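Apc35852 (Geobacillus stearothermophilus, PDB 1U9C) is of unknown function but belongs to the DJ-1/PfpI family, whose members include Parkinson's disease-linked DJ-1, chaperones and cysteine proteases. Local coordinates at residues A[149-154]-A[195-200]. Sequence-based numbering, arbitrary orientation.
Sequences GKTVTS and VRDGNL
Thr151 and Asp197 join strand 151-152, part of a small two-stranded parallel sheet, to the hairpin whose strand 194-197 is outermost in the central sheet of this DJ-1/PfpI-type alpha/beta sandwich; the two pack through side chains, one side-chain-to-backbone hydrogen bond and two waters. The backbones share no direct hydrogen bond; Asp197 bridges them instead. Its carboxylate is reached by the amide of Thr151, with Thr151 N 2.8 Å from Asp197 OD2 and a nearly straight N-H...O angle of 167°, using the anti lone pair of that oxygen. Asp197 holds CG anti to its own N (chi1 -177°), which carries the carboxylate across to the neighbouring strand. Lys150 folds over the same group: bends at chi2, chi3 and chi4 curl its chain back, with Lys150 CE 3.4 Å from Asp197 CG. No salt bridge results, for Lys150 NZ stays 4.8 Å from Asp197 OD1 and binds a water that also takes the N-H of Asn199, within the type II' turn of the hairpin. A second water donates to Thr151 O at 2.7 Å and to Leu200 O, joining the two backbones. Apolar contacts flank these polar links. Val195 lies across Thr151, CG2 to CG2 at 3.8 Å, and turns its CG1 to the backbone at Val152 and Thr153. Leu200 CD2 meets Val152 CG1 at 3.7 Å on the buried side. Around the contact, Val152 pairs by backbone hydrogen bonds with Asn183 of strand 183-184 and Val185 just after it, Thr153 N reaches Thr202 OG1 on strand 200-203, and the Ser154 side chain packs on helix 173-179.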
ATOM      1  N   GLY A 149      -2.055   8.209  16.850  1.00 25.36           N
ATOM      2  CA  GLY A 149      -0.811   8.435  17.600  1.00 24.58           C
ATOM      3  C   GLY A 149       0.449   7.943  16.919  1.00 24.93           C
ATOM      4  O   GLY A 149       1.534   7.978  17.496  1.00 24.02           O
ATOM      5  N   LYS A 150       0.301   7.510  15.678  1.00 23.37           N
ATOM      6  CA  LYS A 150       1.430   6.959  14.927  1.00 24.30           C
ATOM      7  C   LYS A 150       1.975   7.960  13.912  1.00 23.72           C
ATOM      8  O   LYS A 150       1.200   8.729  13.331  1.00 25.90           O
ATOM      9  CB  LYS A 150       0.994   5.709  14.164  1.00 23.97           C
ATOM     10  CG  LYS A 150       0.501   4.545  15.016  1.00 27.43           C
ATOM     11  CD  LYS A 150       1.583   4.000  15.922  1.00 28.89           C
ATOM     12  CE  LYS A 150       2.579   3.146  15.147  1.00 31.37           C
ATOM     13  NZ  LYS A 150       2.086   1.752  15.007  1.00 37.75           N
ATOM     14  N   THR A 151       3.284   7.922  13.682  1.00 23.17           N
ATOM     15  CA  THR A 151       3.958   8.747  12.697  1.00 22.21           C
ATOM     16  C   THR A 151       3.769   8.066  11.335  1.00 22.29           C
ATOM     17  O   THR A 151       4.192   6.932  11.153  1.00 21.25           O
ATOM     18  CB  THR A 151       5.450   8.873  12.998  1.00 22.49           C
ATOM     19  OG1 THR A 151       5.625   9.568  14.247  1.00 23.27           O
ATOM     20  CG2 THR A 151       6.147   9.767  11.956  1.00 22.22           C
ATOM     21  N   VAL A 152       3.179   8.772  10.385  1.00 21.77           N
ATOM     22  CA  VAL A 152       2.922   8.227   9.060  1.00 22.99           C
ATOM     23  C   VAL A 152       3.127   9.257   7.992  1.00 22.40           C
ATOM     24  O   VAL A 152       3.069  10.485   8.260  1.00 23.80           O
ATOM     25  CB  VAL A 152       1.525   7.693   8.905  1.00 23.11           C
ATOM     26  CG1 VAL A 152       1.165   6.730   9.975  1.00 24.92           C
ATOM     27  CG2 VAL A 152       0.486   8.812   8.797  1.00 25.88           C
ATOM     28  N   THR A 153       3.297   8.753   6.779  1.00 22.06           N
ATOM     29  CA  THR A 153       3.260   9.562   5.581  1.00 22.04           C
ATOM     30  C   THR A 153       2.350   8.950   4.550  1.00 22.37           C
ATOM     31  O   THR A 153       1.892   7.817   4.698  1.00 22.27           O
ATOM     32  CB  THR A 153       4.679   9.805   5.062  1.00 23.00           C
ATOM     33  OG1 THR A 153       4.698  10.849   4.086  1.00 22.75           O
ATOM     34  CG2 THR A 153       5.299   8.603   4.382  1.00 21.84           C
ATOM     35  N   SER A 154       2.093   9.712   3.492  1.00 21.97           N
ATOM     36  CA  SER A 154       1.297   9.261   2.353  1.00 22.38           C
ATOM     37  C   SER A 154       1.475  10.269   1.263  1.00 21.47           C
ATOM     38  O   SER A 154       2.058  11.319   1.474  1.00 22.33           O
ATOM     39  CB  SER A 154      -0.193   9.126   2.650  1.00 22.04           C
ATOM     40  OG  SER A 154      -0.854  10.397   2.834  1.00 22.60           O
ATOM     41  N   VAL A 195       8.827   6.344   6.319  1.00 22.33           N
ATOM     42  CA  VAL A 195       8.914   6.395   7.770  1.00 21.90           C
ATOM     43  C   VAL A 195       8.564   5.096   8.400  1.00 21.83           C
ATOM     44  O   VAL A 195       7.729   4.380   7.913  1.00 20.86           O
ATOM     45  CB  VAL A 195       8.075   7.496   8.346  1.00 24.54           C
ATOM     46  CG1 VAL A 195       6.621   7.261   8.134  1.00 25.04           C
ATOM     47  CG2 VAL A 195       8.418   7.683   9.818  1.00 25.25           C
ATOM     48  N   ARG A 196       9.281   4.749   9.461  1.00 19.64           N
ATOM     49  CA  ARG A 196       8.942   3.654  10.332  1.00 20.71           C
ATOM     50  C   ARG A 196       8.552   4.175  11.718  1.00 19.19           C
ATOM     51  O   ARG A 196       9.321   4.912  12.345  1.00 20.70           O
ATOM     52  CB  ARG A 196      10.114   2.709  10.436  1.00 20.56           C
ATOM     53  CG  ARG A 196       9.922   1.612  11.453  1.00 21.63           C
ATOM     54  CD  ARG A 196      10.957   0.549  11.461  1.00 19.32           C
ATOM     55  NE  ARG A 196      10.656  -0.526  12.419  1.00 20.48           N
ATOM     56  CZ  ARG A 196      11.453  -1.530  12.684  1.00 18.86           C
ATOM     57  NH1 ARG A 196      12.674  -1.606  12.169  1.00 21.01           N
ATOM     58  NH2 ARG A 196      11.058  -2.441  13.554  1.00 21.36           N
ATOM     59  N   ASP A 197       7.391   3.738  12.170  1.00 22.12           N
ATOM     60  CA  ASP A 197       6.967   3.974  13.539  1.00 21.21           C
ATOM     61  C   ASP A 197       6.637   2.599  14.081  1.00 21.07           C
ATOM     62  O   ASP A 197       5.518   2.116  13.901  1.00 20.46           O
ATOM     63  CB  ASP A 197       5.743   4.891  13.618  1.00 20.65           C
ATOM     64  CG  ASP A 197       5.335   5.208  15.072  1.00 22.53           C
ATOM     65  OD1 ASP A 197       5.828   4.566  15.999  1.00 24.49           O
ATOM     66  OD2 ASP A 197       4.481   6.041  15.362  1.00 25.07           O
ATOM     67  N   GLY A 198       7.601   1.944  14.694  1.00 20.44           N
ATOM     68  CA  GLY A 198       7.382   0.595  15.191  1.00 20.14           C
ATOM     69  C   GLY A 198       7.102  -0.330  14.056  1.00 20.75           C
ATOM     70  O   GLY A 198       7.894  -0.416  13.108  1.00 21.64           O
ATOM     71  N   ASN A 199       5.930  -0.942  14.111  1.00 20.87           N
ATOM     72  CA  ASN A 199       5.417  -1.896  13.128  1.00 21.74           C
ATOM     73  C   ASN A 199       4.728  -1.299  11.907  1.00 22.89           C
ATOM     74  O   ASN A 199       4.301  -2.072  11.020  1.00 23.35           O
ATOM     75  CB  ASN A 199       4.424  -2.842  13.770  1.00 22.78           C
ATOM     76  CG  ASN A 199       5.018  -3.648  14.895  1.00 23.60           C
ATOM     77  OD1 ASN A 199       6.212  -3.944  14.897  1.00 26.63           O
ATOM     78  ND2 ASN A 199       4.188  -3.998  15.847  1.00 29.65           N
ATOM     79  N   LEU A 200       4.535   0.006  11.862  1.00 20.11           N
ATOM     80  CA  LEU A 200       3.823   0.655  10.777  1.00 20.81           C
ATOM     81  C   LEU A 200       4.818   1.449   9.953  1.00 19.66           C
ATOM     82  O   LEU A 200       5.489   2.377  10.455  1.00 21.36           O
ATOM     83  CB  LEU A 200       2.768   1.596  11.373  1.00 21.26           C
ATOM     84  CG  LEU A 200       1.880   2.334  10.429  1.00 21.74           C
ATOM     85  CD1 LEU A 200       1.105   1.364   9.582  1.00 20.68           C
ATOM     86  CD2 LEU A 200       0.887   3.219  11.204  1.00 22.56           C
TER
HETATM   87  O   HOH W   1       3.546  -0.367  15.932  1.00 45.34           O
HETATM   88  O   HOH W   2       4.395   4.948   9.276  1.00 25.35           O